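Local coordinates for protein heat-inducible transcription repressor hrcA homolog (Thermotoga maritima, PDB 1STZ) that probably acts as a DNA-binding repressor that keeps class I heat shock operons, such as those encoding the GroE and DnaK chaperones, switched off, at residues A[37-42]-A[50-55]; A[20-25]-A[57-62]; A[148-153]-A[160-165]. All blocks are in the same frame, centred on the assembly; numbering follows the deposited sequence.

Contact 1: A[37-42]-A[50-55]; sequences VSSQRV and FSSATI
Val42 and Ile55 meet between the two helices of a helix-turn-helix: 37-42 leads into the first, and 50-55 opens the second, which in winged-helix repressors is usually the recognition helix laid against DNA. One methyl of Ile55 carries most of the apolar contact. The two side chains reach toward each other tip to tip, Val42 CG2 standing 3.6 Å from Ile55 CG2, and the same Ile55 CG2 lies 3.8 Å from Ser39 CA. With CG1 of Ile55 beside its backbone N (chi1 -60°), CG2 is the branch turned to the first helix. Helix 17-33 adds Ile26 against Val42 and Val22 against Ile55, so this side is buried. Ser38 caps the first helix, its OG accepting from Arg41 N at 3.2 Å. At the start of the second, the side chains of Ser51 and Thr54 are joined by a hydrogen bond, OG to OG1, of 2.7 Å. On the more exposed side, Gln40 starts out away from the second helix, but a bend at chi2 (-38°) brings its amide back, and Ser52 OG donates to Gln40 OE1 at 3.0 Å, in the carbonyl plane and on a lone pair, with the C=O...donor angle at 110°.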
ATOM      1  N   VAL A  37      21.386 -19.730  22.434  1.00 19.59           N
ATOM      2  CA  VAL A  37      20.286 -20.676  22.573  1.00 19.49           C
ATOM      3  C   VAL A  37      20.739 -21.965  23.255  1.00 19.70           C
ATOM      4  O   VAL A  37      21.589 -22.692  22.731  1.00 19.48           O
ATOM      5  CB  VAL A  37      19.673 -21.028  21.203  1.00 19.52           C
ATOM      6  CG1 VAL A  37      18.496 -21.974  21.367  1.00 19.68           C
ATOM      7  CG2 VAL A  37      19.253 -19.757  20.442  1.00 18.92           C
ATOM      8  N   SER A  38      20.155 -22.248  24.415  1.00 19.91           N
ATOM      9  CA  SER A  38      20.504 -23.434  25.187  1.00 20.39           C
ATOM     10  C   SER A  38      19.708 -24.663  24.753  1.00 20.56           C
ATOM     11  O   SER A  38      18.748 -24.554  23.999  1.00 20.61           O
ATOM     12  CB  SER A  38      20.261 -23.175  26.665  1.00 20.34           C
ATOM     13  OG  SER A  38      18.874 -23.032  26.922  1.00 21.38           O
ATOM     14  N   SER A  39      20.122 -25.831  25.240  1.00 20.76           N
ATOM     15  CA  SER A  39      19.394 -27.079  25.017  1.00 20.99           C
ATOM     16  C   SER A  39      17.947 -26.970  25.518  1.00 21.37           C
ATOM     17  O   SER A  39      17.000 -27.367  24.828  1.00 21.20           O
ATOM     18  CB  SER A  39      20.097 -28.229  25.744  1.00 21.13           C
ATOM     19  OG  SER A  39      20.146 -27.993  27.148  1.00 20.88           O
ATOM     20  N   GLN A  40      17.792 -26.414  26.721  1.00 21.69           N
ATOM     21  CA  GLN A  40      16.479 -26.224  27.328  1.00 21.94           C
ATOM     22  C   GLN A  40      15.591 -25.312  26.485  1.00 21.98           C
ATOM     23  O   GLN A  40      14.376 -25.497  26.460  1.00 22.04           O
ATOM     24  CB  GLN A  40      16.595 -25.653  28.751  1.00 22.14           C
ATOM     25  CG  GLN A  40      17.593 -26.362  29.681  1.00 22.68           C
ATOM     26  CD  GLN A  40      17.635 -27.878  29.504  1.00 23.27           C
ATOM     27  OE1 GLN A  40      18.329 -28.390  28.620  1.00 23.75           O
ATOM     28  NE2 GLN A  40      16.905 -28.595  30.350  1.00 23.51           N
ATOM     29  N   ARG A  41      16.191 -24.332  25.807  1.00 21.94           N
ATOM     30  CA  ARG A  41      15.428 -23.430  24.946  1.00 22.01           C
ATOM     31  C   ARG A  41      14.871 -24.175  23.742  1.00 21.92           C
ATOM     32  O   ARG A  41      13.702 -24.000  23.411  1.00 21.81           O
ATOM     33  CB  ARG A  41      16.269 -22.238  24.453  1.00 22.24           C
ATOM     34  CG  ARG A  41      16.375 -21.059  25.437  1.00 22.89           C
ATOM     35  CD  ARG A  41      15.150 -20.122  25.538  1.00 23.51           C
ATOM     36  NE  ARG A  41      14.231 -20.191  24.394  1.00 23.71           N
ATOM     37  CZ  ARG A  41      12.914 -19.974  24.465  1.00 23.89           C
ATOM     38  NH1 ARG A  41      12.325 -19.653  25.614  1.00 24.10           N
ATOM     39  NH2 ARG A  41      12.171 -20.078  23.372  1.00 24.48           N
ATOM     40  N   VAL A  42      15.692 -25.001  23.088  1.00 21.76           N
ATOM     41  CA  VAL A  42      15.252 -25.635  21.835  1.00 22.00           C
ATOM     42  C   VAL A  42      14.097 -26.608  22.082  1.00 22.27           C
ATOM     43  O   VAL A  42      13.243 -26.783  21.221  1.00 22.10           O
ATOM     44  CB  VAL A  42      16.408 -26.311  20.990  1.00 21.82           C
ATOM     45  CG1 VAL A  42      17.763 -25.692  21.269  1.00 21.44           C
ATOM     46  CG2 VAL A  42      16.454 -27.818  21.173  1.00 21.90           C
ATOM     47  N   PHE A  50      12.753 -35.632  22.088  1.00 26.28           N
ATOM     48  CA  PHE A  50      13.932 -36.256  22.687  1.00 26.16           C
ATOM     49  C   PHE A  50      14.354 -35.534  23.972  1.00 25.97           C
ATOM     50  O   PHE A  50      13.884 -34.430  24.264  1.00 25.73           O
ATOM     51  CB  PHE A  50      15.091 -36.257  21.681  1.00 26.27           C
ATOM     52  CG  PHE A  50      14.858 -37.137  20.472  1.00 26.56           C
ATOM     53  CD1 PHE A  50      14.319 -36.609  19.297  1.00 26.70           C
ATOM     54  CD2 PHE A  50      15.191 -38.487  20.502  1.00 26.47           C
ATOM     55  CE1 PHE A  50      14.109 -37.420  18.180  1.00 26.54           C
ATOM     56  CE2 PHE A  50      14.982 -39.301  19.390  1.00 26.50           C
ATOM     57  CZ  PHE A  50      14.441 -38.769  18.231  1.00 26.32           C
ATOM     58  N   SER A  51      15.255 -36.169  24.719  1.00 25.79           N
ATOM     59  CA  SER A  51      15.659 -35.712  26.050  1.00 25.68           C
ATOM     60  C   SER A  51      16.573 -34.496  26.011  1.00 25.53           C
ATOM     61  O   SER A  51      17.160 -34.191  24.981  1.00 25.88           O
ATOM     62  CB  SER A  51      16.392 -36.837  26.783  1.00 25.66           C
ATOM     63  OG  SER A  51      17.719 -36.956  26.296  1.00 25.57           O
ATOM     64  N   SER A  52      16.705 -33.827  27.151  1.00 25.44           N
ATOM     65  CA  SER A  52      17.587 -32.663  27.284  1.00 25.41           C
ATOM     66  C   SER A  52      19.067 -33.020  27.119  1.00 25.15           C
ATOM     67  O   SER A  52      19.840 -32.225  26.580  1.00 25.12           O
ATOM     68  CB  SER A  52      17.378 -31.980  28.643  1.00 25.64           C
ATOM     69  OG  SER A  52      18.574 -31.376  29.114  1.00 26.41           O
ATOM     70  N   ALA A  53      19.461 -34.197  27.601  1.00 24.76           N
ATOM     71  CA  ALA A  53      20.844 -34.657  27.459  1.00 24.50           C
ATOM     72  C   ALA A  53      21.184 -34.928  25.989  1.00 24.25           C
ATOM     73  O   ALA A  53      22.295 -34.655  25.539  1.00 24.22           O
ATOM     74  CB  ALA A  53      21.080 -35.902  28.298  1.00 24.44           C
ATOM     75  N   THR A  54      20.209 -35.451  25.251  1.00 23.96           N
ATOM     76  CA  THR A  54      20.377 -35.781  23.838  1.00 23.45           C
ATOM     77  C   THR A  54      20.605 -34.535  23.004  1.00 23.10           C
ATOM     78  O   THR A  54      21.379 -34.566  22.052  1.00 22.89           O
ATOM     79  CB  THR A  54      19.136 -36.540  23.308  1.00 23.49           C
ATOM     80  OG1 THR A  54      18.980 -37.779  24.016  1.00 23.11           O
ATOM     81  CG2 THR A  54      19.314 -36.962  21.849  1.00 23.17           C
ATOM     82  N   ILE A  55      19.929 -33.446  23.368  1.00 22.77           N
ATOM     83  CA  ILE A  55      20.045 -32.180  22.642  1.00 22.41           C
ATOM     84  C   ILE A  55      21.419 -31.555  22.852  1.00 22.27           C
ATOM     85  O   ILE A  55      21.984 -30.984  21.930  1.00 22.16           O
ATOM     86  CB  ILE A  55      18.942 -31.175  23.084  1.00 22.37           C
ATOM     87  CG1 ILE A  55      17.534 -31.732  22.822  1.00 22.37           C
ATOM     88  CG2 ILE A  55      19.120 -29.833  22.387  1.00 21.76           C
ATOM     89  CD1 ILE A  55      17.163 -31.909  21.372  1.00 22.11           C
TER

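Contact 2: A[20-25]-A[57-62]; sequences RKVLYC and NDMKKL
Val22 and Leu23 pack against Asp58, Met59 and Leu62 in a buried, mainly apolar crossing of helix 17-33 over helix 52-64, inside the N-terminal domain, probably the DNA-binding one. The axes of the two short segments approach to 10.0 Å at a signed angle of -80°, so the helices meet nearly at right angles and the contact is confined to about one turn of each. Leu62 and Val22 contribute the largest surfaces. Both methyls of Leu62 lie against one flank of Leu23: Leu62 CD2 comes to 3.7 Å from Leu23 CG, while Leu62 CD1 sits 4.0 Å from Leu23 CA and also reaches Val22, at 4.1 Å from Val22 CG1. The side chains cross obliquely. Leu62 further touches Leu15, Ile26 and Ile68, which places it in the small hydrophobic core of a winged-helix fold, where the first helix packs across helix 52-64, probably the recognition helix, and the strands of the wing lie alongside. Shortening Leu62 to an alanine would remove both methyls, and is likely to leave Leu23 CG and Val22 CG1 without this partner and open a gap between the helices. Val22 divides its two methyls. CG1, anti to the backbone N (chi1 173°), faces Leu62 and, more loosely, Met59, with Val22 CG1 4.4 Å from Met59 CG. The other turns to the carboxylate, Val22 CG2 lying 4.0 Å from Asp58 OD2, and these two side chains stand about perpendicular. The buried charge of Asp58 is answered from the start of helix 17-33: OD2 forms a salt bridge with Arg18 NE, and OD1 accepts from Gln19 NE2.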
ATOM      1  N   ARG A  20      19.841 -31.968  12.377  1.00 20.80           N
ATOM      2  CA  ARG A  20      19.504 -30.951  11.387  1.00 21.39           C
ATOM      3  C   ARG A  20      18.391 -30.054  11.929  1.00 20.95           C
ATOM      4  O   ARG A  20      18.469 -28.844  11.830  1.00 21.24           O
ATOM      5  CB  ARG A  20      19.069 -31.598  10.064  1.00 21.81           C
ATOM      6  CG  ARG A  20      20.218 -31.991   9.129  1.00 23.38           C
ATOM      7  CD  ARG A  20      19.761 -32.515   7.767  1.00 25.76           C
ATOM      8  NE  ARG A  20      20.592 -33.644   7.322  1.00 29.54           N
ATOM      9  CZ  ARG A  20      21.827 -33.528   6.814  1.00 31.79           C
ATOM     10  NH1 ARG A  20      22.390 -32.331   6.655  1.00 32.30           N
ATOM     11  NH2 ARG A  20      22.503 -34.616   6.454  1.00 32.55           N
ATOM     12  N   LYS A  21      17.364 -30.657  12.517  1.00 21.17           N
ATOM     13  CA  LYS A  21      16.261 -29.906  13.095  1.00 20.87           C
ATOM     14  C   LYS A  21      16.735 -29.086  14.283  1.00 20.39           C
ATOM     15  O   LYS A  21      16.336 -27.946  14.428  1.00 20.63           O
ATOM     16  CB  LYS A  21      15.123 -30.835  13.497  1.00 21.11           C
ATOM     17  CG  LYS A  21      14.517 -31.601  12.313  1.00 22.39           C
ATOM     18  CD  LYS A  21      13.008 -31.376  12.167  1.00 24.29           C
ATOM     19  CE  LYS A  21      12.179 -32.294  13.070  1.00 24.74           C
ATOM     20  NZ  LYS A  21      10.779 -32.490  12.567  1.00 25.17           N
ATOM     21  N   VAL A  22      17.618 -29.641  15.104  1.00 19.67           N
ATOM     22  CA  VAL A  22      18.158 -28.907  16.247  1.00 19.27           C
ATOM     23  C   VAL A  22      18.942 -27.663  15.782  1.00 18.93           C
ATOM     24  O   VAL A  22      18.837 -26.591  16.377  1.00 18.65           O
ATOM     25  CB  VAL A  22      19.074 -29.800  17.120  1.00 19.02           C
ATOM     26  CG1 VAL A  22      19.758 -28.976  18.200  1.00 19.06           C
ATOM     27  CG2 VAL A  22      18.277 -30.939  17.755  1.00 19.47           C
ATOM     28  N   LEU A  23      19.715 -27.805  14.715  1.00 18.53           N
ATOM     29  CA  LEU A  23      20.499 -26.693  14.198  1.00 18.92           C
ATOM     30  C   LEU A  23      19.558 -25.630  13.648  1.00 19.04           C
ATOM     31  O   LEU A  23      19.753 -24.440  13.853  1.00 18.15           O
ATOM     32  CB  LEU A  23      21.433 -27.178  13.092  1.00 18.92           C
ATOM     33  CG  LEU A  23      22.733 -26.415  12.825  1.00 20.52           C
ATOM     34  CD1 LEU A  23      23.151 -26.522  11.364  1.00 21.07           C
ATOM     35  CD2 LEU A  23      22.748 -24.985  13.290  1.00 19.78           C
ATOM     36  N   TYR A  24      18.528 -26.090  12.951  1.00 19.18           N
ATOM     37  CA  TYR A  24      17.530 -25.212  12.374  1.00 19.92           C
ATOM     38  C   TYR A  24      16.831 -24.388  13.462  1.00 19.89           C
ATOM     39  O   TYR A  24      16.675 -23.175  13.322  1.00 19.20           O
ATOM     40  CB  TYR A  24      16.522 -26.058  11.602  1.00 20.45           C
ATOM     41  CG  TYR A  24      15.502 -25.264  10.868  1.00 22.57           C
ATOM     42  CD1 TYR A  24      14.212 -25.153  11.345  1.00 25.06           C
ATOM     43  CD2 TYR A  24      15.831 -24.620   9.687  1.00 25.88           C
ATOM     44  CE1 TYR A  24      13.267 -24.434  10.662  1.00 27.10           C
ATOM     45  CE2 TYR A  24      14.897 -23.896   8.999  1.00 27.57           C
ATOM     46  CZ  TYR A  24      13.621 -23.805   9.493  1.00 27.57           C
ATOM     47  OH  TYR A  24      12.709 -23.070   8.812  1.00 30.90           O
ATOM     48  N   CYS A  25      16.446 -25.033  14.562  1.00 20.09           N
ATOM     49  CA  CYS A  25      15.735 -24.325  15.631  1.00 20.64           C
ATOM     50  C   CYS A  25      16.619 -23.287  16.315  1.00 20.08           C
ATOM     51  O   CYS A  25      16.158 -22.187  16.592  1.00 20.14           O
ATOM     52  CB  CYS A  25      15.156 -25.295  16.660  1.00 20.44           C
ATOM     53  SG  CYS A  25      13.621 -26.039  16.077  1.00 25.24           S
ATOM     54  N   ASN A  57      24.159 -33.226  23.481  1.00 22.57           N
ATOM     55  CA  ASN A  57      25.066 -34.082  22.714  1.00 22.58           C
ATOM     56  C   ASN A  57      25.058 -33.733  21.232  1.00 22.57           C
ATOM     57  O   ASN A  57      26.076 -33.831  20.560  1.00 22.19           O
ATOM     58  CB  ASN A  57      24.690 -35.558  22.871  1.00 22.51           C
ATOM     59  CG  ASN A  57      25.257 -36.175  24.128  1.00 22.85           C
ATOM     60  OD1 ASN A  57      24.512 -36.587  25.020  1.00 23.33           O
ATOM     61  ND2 ASN A  57      26.580 -36.254  24.204  1.00 22.76           N
ATOM     62  N   ASP A  58      23.886 -33.355  20.730  1.00 22.78           N
ATOM     63  CA  ASP A  58      23.742 -32.908  19.350  1.00 23.06           C
ATOM     64  C   ASP A  58      24.424 -31.565  19.176  1.00 22.65           C
ATOM     65  O   ASP A  58      25.038 -31.311  18.147  1.00 22.37           O
ATOM     66  CB  ASP A  58      22.266 -32.776  18.973  1.00 23.22           C
ATOM     67  CG  ASP A  58      21.536 -34.090  19.008  1.00 24.20           C
ATOM     68  OD1 ASP A  58      22.199 -35.149  18.970  1.00 26.28           O
ATOM     69  OD2 ASP A  58      20.290 -34.161  19.087  1.00 26.22           O
ATOM     70  N   MET A  59      24.311 -30.716  20.196  1.00 22.56           N
ATOM     71  CA  MET A  59      24.928 -29.396  20.196  1.00 22.36           C
ATOM     72  C   MET A  59      26.454 -29.471  20.294  1.00 22.39           C
ATOM     73  O   MET A  59      27.149 -28.572  19.815  1.00 22.43           O
ATOM     74  CB  MET A  59      24.353 -28.540  21.327  1.00 22.31           C
ATOM     75  CG  MET A  59      22.951 -28.001  20.992  1.00 22.71           C
ATOM     76  SD  MET A  59      22.060 -27.277  22.361  1.00 20.86           S
ATOM     77  CE  MET A  59      22.765 -25.678  22.355  1.00 22.18           C
ATOM     78  N   LYS A  60      26.966 -30.542  20.895  1.00 22.23           N
ATOM     79  CA  LYS A  60      28.407 -30.793  20.942  1.00 22.35           C
ATOM     80  C   LYS A  60      28.889 -31.177  19.540  1.00 21.89           C
ATOM     81  O   LYS A  60      29.914 -30.682  19.064  1.00 21.28           O
ATOM     82  CB  LYS A  60      28.739 -31.906  21.946  1.00 22.95           C
ATOM     83  CG  LYS A  60      29.615 -31.472  23.135  1.00 24.99           C
ATOM     84  CD  LYS A  60      28.810 -30.728  24.209  1.00 27.43           C
ATOM     85  CE  LYS A  60      28.718 -29.222  23.935  1.00 28.68           C
ATOM     86  NZ  LYS A  60      27.363 -28.812  23.417  1.00 31.02           N
ATOM     87  N   LYS A  61      28.133 -32.055  18.881  1.00 21.30           N
ATOM     88  CA  LYS A  61      28.426 -32.437  17.505  1.00 21.23           C
ATOM     89  C   LYS A  61      28.346 -31.240  16.544  1.00 20.68           C
ATOM     90  O   LYS A  61      29.158 -31.110  15.638  1.00 20.46           O
ATOM     91  CB  LYS A  61      27.481 -33.550  17.053  1.00 21.20           C
ATOM     92  CG  LYS A  61      27.775 -34.093  15.658  1.00 22.35           C
ATOM     93  CD  LYS A  61      26.978 -35.370  15.384  1.00 24.79           C
ATOM     94  CE  LYS A  61      27.535 -36.157  14.204  1.00 26.07           C
ATOM     95  NZ  LYS A  61      26.753 -37.407  13.953  1.00 27.50           N
ATOM     96  N   LEU A  62      27.374 -30.361  16.752  1.00 20.82           N
ATOM     97  CA  LEU A  62      27.186 -29.199  15.879  1.00 20.54           C
ATOM     98  C   LEU A  62      28.364 -28.236  15.997  1.00 20.54           C
ATOM     99  O   LEU A  62      28.822 -27.657  15.000  1.00 20.05           O
ATOM    100  CB  LEU A  62      25.888 -28.483  16.234  1.00 20.51           C
ATOM    101  CG  LEU A  62      24.600 -29.194  15.805  1.00 21.56           C
ATOM    102  CD1 LEU A  62      23.384 -28.455  16.354  1.00 22.51           C
ATOM    103  CD2 LEU A  62      24.517 -29.323  14.290  1.00 21.44           C
TER

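Contact 3: A[148-153]-A[160-165]; sequences LRVMLI and LIFSIL
Leu152 and Phe162 face each other in a non-hydrogen-bonded pair of two antiparallel strands. The CD2 methyl of Leu152 fits between two neighbours: it meets the ring of Phe162 at its edge, in plane, 3.6 Å from Phe162 CD1, and Leu152 CD2 is equally 3.6 Å from Leu160 CD2. Further along, Val150 CG1 comes obliquely to the ring, 3.6 Å from Phe162 CE1. The ring stands anti to the backbone N (chi1 164°), and Ile220, Leu223 and Ile224 of helix 215-224 receive it, while Leu191 of helix 184-195 covers Val150 and Leu152.

On the other face the sulfur of Met151 lies against Leu165 and beside Ser163, with Met151 SD 3.6 Å from Leu165 CD2 and 3.8 Å from Ser163 OG, a buried hydroxyl without a polar partner in the model. Met151 CG lies over one face of the guanidinium of Arg149, toward its rim, and Arg149 NH1 bonds Val155 O of the second subunit. Ile153 packs on Ile153 of that subunit. Backbone bonds fix the register, the straightest being Ile153 N to Ile161 O (2.8 Å, 175°). This is a classic antiparallel beta hairpin, one face against helices and the other at a dimer interface.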
ATOM      1  N   LEU A 148      16.121   9.301 -27.596  1.00 18.23           N
ATOM      2  CA  LEU A 148      15.237   9.031 -28.744  1.00 17.98           C
ATOM      3  C   LEU A 148      14.460  10.268 -29.176  1.00 17.69           C
ATOM      4  O   LEU A 148      14.026  10.362 -30.320  1.00 16.78           O
ATOM      5  CB  LEU A 148      14.242   7.916 -28.399  1.00 18.06           C
ATOM      6  CG  LEU A 148      14.845   6.610 -27.871  1.00 18.95           C
ATOM      7  CD1 LEU A 148      13.767   5.660 -27.412  1.00 19.79           C
ATOM      8  CD2 LEU A 148      15.715   5.938 -28.925  1.00 19.05           C
ATOM      9  N   ARG A 149      14.276  11.208 -28.247  1.00 17.93           N
ATOM     10  CA  ARG A 149      13.497  12.427 -28.502  1.00 17.94           C
ATOM     11  C   ARG A 149      13.641  13.440 -27.364  1.00 17.56           C
ATOM     12  O   ARG A 149      13.733  13.061 -26.203  1.00 16.76           O
ATOM     13  CB  ARG A 149      12.019  12.060 -28.635  1.00 17.92           C
ATOM     14  CG  ARG A 149      11.097  13.202 -28.980  1.00 20.23           C
ATOM     15  CD  ARG A 149       9.698  12.734 -29.288  1.00 23.02           C
ATOM     16  NE  ARG A 149       8.726  13.820 -29.215  1.00 25.44           N
ATOM     17  CZ  ARG A 149       7.441  13.665 -28.920  1.00 26.39           C
ATOM     18  NH1 ARG A 149       6.960  12.453 -28.658  1.00 27.06           N
ATOM     19  NH2 ARG A 149       6.637  14.727 -28.873  1.00 26.61           N
ATOM     20  N   VAL A 150      13.615  14.727 -27.703  1.00 17.49           N
ATOM     21  CA  VAL A 150      13.661  15.802 -26.717  1.00 17.63           C
ATOM     22  C   VAL A 150      12.372  16.602 -26.804  1.00 18.09           C
ATOM     23  O   VAL A 150      12.038  17.117 -27.859  1.00 18.41           O
ATOM     24  CB  VAL A 150      14.841  16.749 -26.957  1.00 17.07           C
ATOM     25  CG1 VAL A 150      14.859  17.872 -25.919  1.00 16.22           C
ATOM     26  CG2 VAL A 150      16.149  15.979 -26.944  1.00 17.79           C
ATOM     27  N   MET A 151      11.665  16.707 -25.692  1.00 18.87           N
ATOM     28  CA  MET A 151      10.401  17.430 -25.636  1.00 20.10           C
ATOM     29  C   MET A 151      10.565  18.727 -24.847  1.00 19.76           C
ATOM     30  O   MET A 151      11.128  18.718 -23.749  1.00 19.06           O
ATOM     31  CB  MET A 151       9.325  16.564 -24.975  1.00 20.70           C
ATOM     32  CG  MET A 151       8.974  15.277 -25.722  1.00 23.69           C
ATOM     33  SD  MET A 151       9.553  13.814 -24.851  1.00 31.16           S
ATOM     34  CE  MET A 151      11.040  13.674 -25.413  1.00 29.09           C
ATOM     35  N   LEU A 152      10.116  19.832 -25.440  1.00 19.71           N
ATOM     36  CA  LEU A 152       9.920  21.109 -24.755  1.00 20.10           C
ATOM     37  C   LEU A 152       8.462  21.543 -24.876  1.00 20.42           C
ATOM     38  O   LEU A 152       8.088  22.113 -25.885  1.00 20.52           O
ATOM     39  CB  LEU A 152      10.762  22.199 -25.396  1.00 19.84           C
ATOM     40  CG  LEU A 152      12.272  22.239 -25.253  1.00 20.60           C
ATOM     41  CD1 LEU A 152      12.756  23.514 -25.909  1.00 20.85           C
ATOM     42  CD2 LEU A 152      12.731  22.192 -23.812  1.00 22.18           C
ATOM     43  N   ILE A 153       7.653  21.301 -23.849  1.00 21.13           N
ATOM     44  CA  ILE A 153       6.204  21.574 -23.902  1.00 21.79           C
ATOM     45  C   ILE A 153       5.781  22.848 -23.150  1.00 21.91           C
ATOM     46  O   ILE A 153       5.798  22.870 -21.936  1.00 21.73           O
ATOM     47  CB  ILE A 153       5.458  20.363 -23.309  1.00 21.93           C
ATOM     48  CG1 ILE A 153       5.749  19.106 -24.140  1.00 22.44           C
ATOM     49  CG2 ILE A 153       3.968  20.623 -23.244  1.00 22.64           C
ATOM     50  CD1 ILE A 153       6.689  18.186 -23.491  1.00 23.09           C
ATOM     51  N   LEU A 160       7.345  25.902 -18.718  1.00 17.55           N
ATOM     52  CA  LEU A 160       7.750  24.990 -19.777  1.00 17.84           C
ATOM     53  C   LEU A 160       8.081  23.650 -19.147  1.00 17.37           C
ATOM     54  O   LEU A 160       8.679  23.620 -18.084  1.00 17.00           O
ATOM     55  CB  LEU A 160       9.013  25.544 -20.442  1.00 18.32           C
ATOM     56  CG  LEU A 160       9.431  25.050 -21.824  1.00 19.59           C
ATOM     57  CD1 LEU A 160      10.195  26.148 -22.573  1.00 19.98           C
ATOM     58  CD2 LEU A 160      10.278  23.806 -21.731  1.00 20.94           C
ATOM     59  N   ILE A 161       7.722  22.542 -19.786  1.00 16.88           N
ATOM     60  CA  ILE A 161       8.178  21.247 -19.311  1.00 16.94           C
ATOM     61  C   ILE A 161       9.152  20.602 -20.288  1.00 16.70           C
ATOM     62  O   ILE A 161       8.835  20.371 -21.448  1.00 16.97           O
ATOM     63  CB  ILE A 161       6.990  20.299 -18.982  1.00 17.31           C
ATOM     64  CG1 ILE A 161       6.215  20.840 -17.777  1.00 18.23           C
ATOM     65  CG2 ILE A 161       7.511  18.910 -18.657  1.00 17.15           C
ATOM     66  CD1 ILE A 161       4.891  20.160 -17.527  1.00 20.06           C
ATOM     67  N   PHE A 162      10.360  20.338 -19.798  1.00 16.50           N
ATOM     68  CA  PHE A 162      11.393  19.665 -20.561  1.00 16.06           C
ATOM     69  C   PHE A 162      11.428  18.205 -20.151  1.00 16.29           C
ATOM     70  O   PHE A 162      11.192  17.881 -18.999  1.00 16.37           O
ATOM     71  CB  PHE A 162      12.759  20.323 -20.307  1.00 15.36           C
ATOM     72  CG  PHE A 162      13.936  19.480 -20.737  1.00 15.30           C
ATOM     73  CD1 PHE A 162      14.376  19.490 -22.057  1.00 16.23           C
ATOM     74  CD2 PHE A 162      14.614  18.691 -19.820  1.00 13.89           C
ATOM     75  CE1 PHE A 162      15.468  18.718 -22.448  1.00 15.64           C
ATOM     76  CE2 PHE A 162      15.685  17.925 -20.210  1.00 14.65           C
ATOM     77  CZ  PHE A 162      16.113  17.939 -21.529  1.00 14.50           C
ATOM     78  N   SER A 163      11.755  17.336 -21.096  1.00 16.64           N
ATOM     79  CA  SER A 163      12.053  15.938 -20.808  1.00 17.52           C
ATOM     80  C   SER A 163      12.702  15.273 -22.009  1.00 17.72           C
ATOM     81  O   SER A 163      12.767  15.843 -23.088  1.00 17.57           O
ATOM     82  CB  SER A 163      10.795  15.158 -20.412  1.00 17.68           C
ATOM     83  OG  SER A 163       9.770  15.327 -21.372  1.00 19.39           O
ATOM     84  N   ILE A 164      13.237  14.078 -21.801  1.00 18.46           N
ATOM     85  CA  ILE A 164      13.758  13.297 -22.905  1.00 19.14           C
ATOM     86  C   ILE A 164      13.086  11.948 -22.893  1.00 19.09           C
ATOM     87  O   ILE A 164      12.650  11.478 -21.852  1.00 18.95           O
ATOM     88  CB  ILE A 164      15.293  13.141 -22.836  1.00 19.36           C
ATOM     89  CG1 ILE A 164      15.716  12.375 -21.580  1.00 21.19           C
ATOM     90  CG2 ILE A 164      15.960  14.496 -22.884  1.00 20.16           C
ATOM     91  CD1 ILE A 164      17.203  12.118 -21.495  1.00 22.40           C
ATOM     92  N   LEU A 165      13.022  11.338 -24.062  1.00 18.93           N
ATOM     93  CA  LEU A 165      12.540   9.980 -24.206  1.00 19.60           C
ATOM     94  C   LEU A 165      13.756   9.097 -24.357  1.00 18.75           C
ATOM     95  O   LEU A 165      14.685   9.425 -25.080  1.00 16.82           O
ATOM     96  CB  LEU A 165      11.690   9.826 -25.458  1.00 19.72           C
ATOM     97  CG  LEU A 165      10.302   9.259 -25.254  1.00 24.67           C
ATOM     98  CD1 LEU A 165      10.395   7.870 -24.620  1.00 26.55           C
ATOM     99  CD2 LEU A 165       9.441  10.207 -24.393  1.00 26.47           C
TER

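Contacts 1 and 2 are neighbours, their centres about 9 Å apart, and share helix 52-64. Contact 1 is nested inside the loop closed by contact 2, and together they join helices 17-33, 39-45 and 52-64 in one compact unit, probably the DNA-binding domain. The contacts also touch: Met59 CE lies 3.2 Å from Val37 O, and Ile55 CD1 3.9 Å from Val22 CG2. Contact 3 follows later in the chain, on the opposite side of its centre, with centres about 67 Å from contact 1 and 63 Å from contact 2. Its hairpin 149-154/159-166 shares no element with them. The probable DNA-reading helix and the subunit pairing at contact 3 thus lie toward opposite ends of an elongated chain.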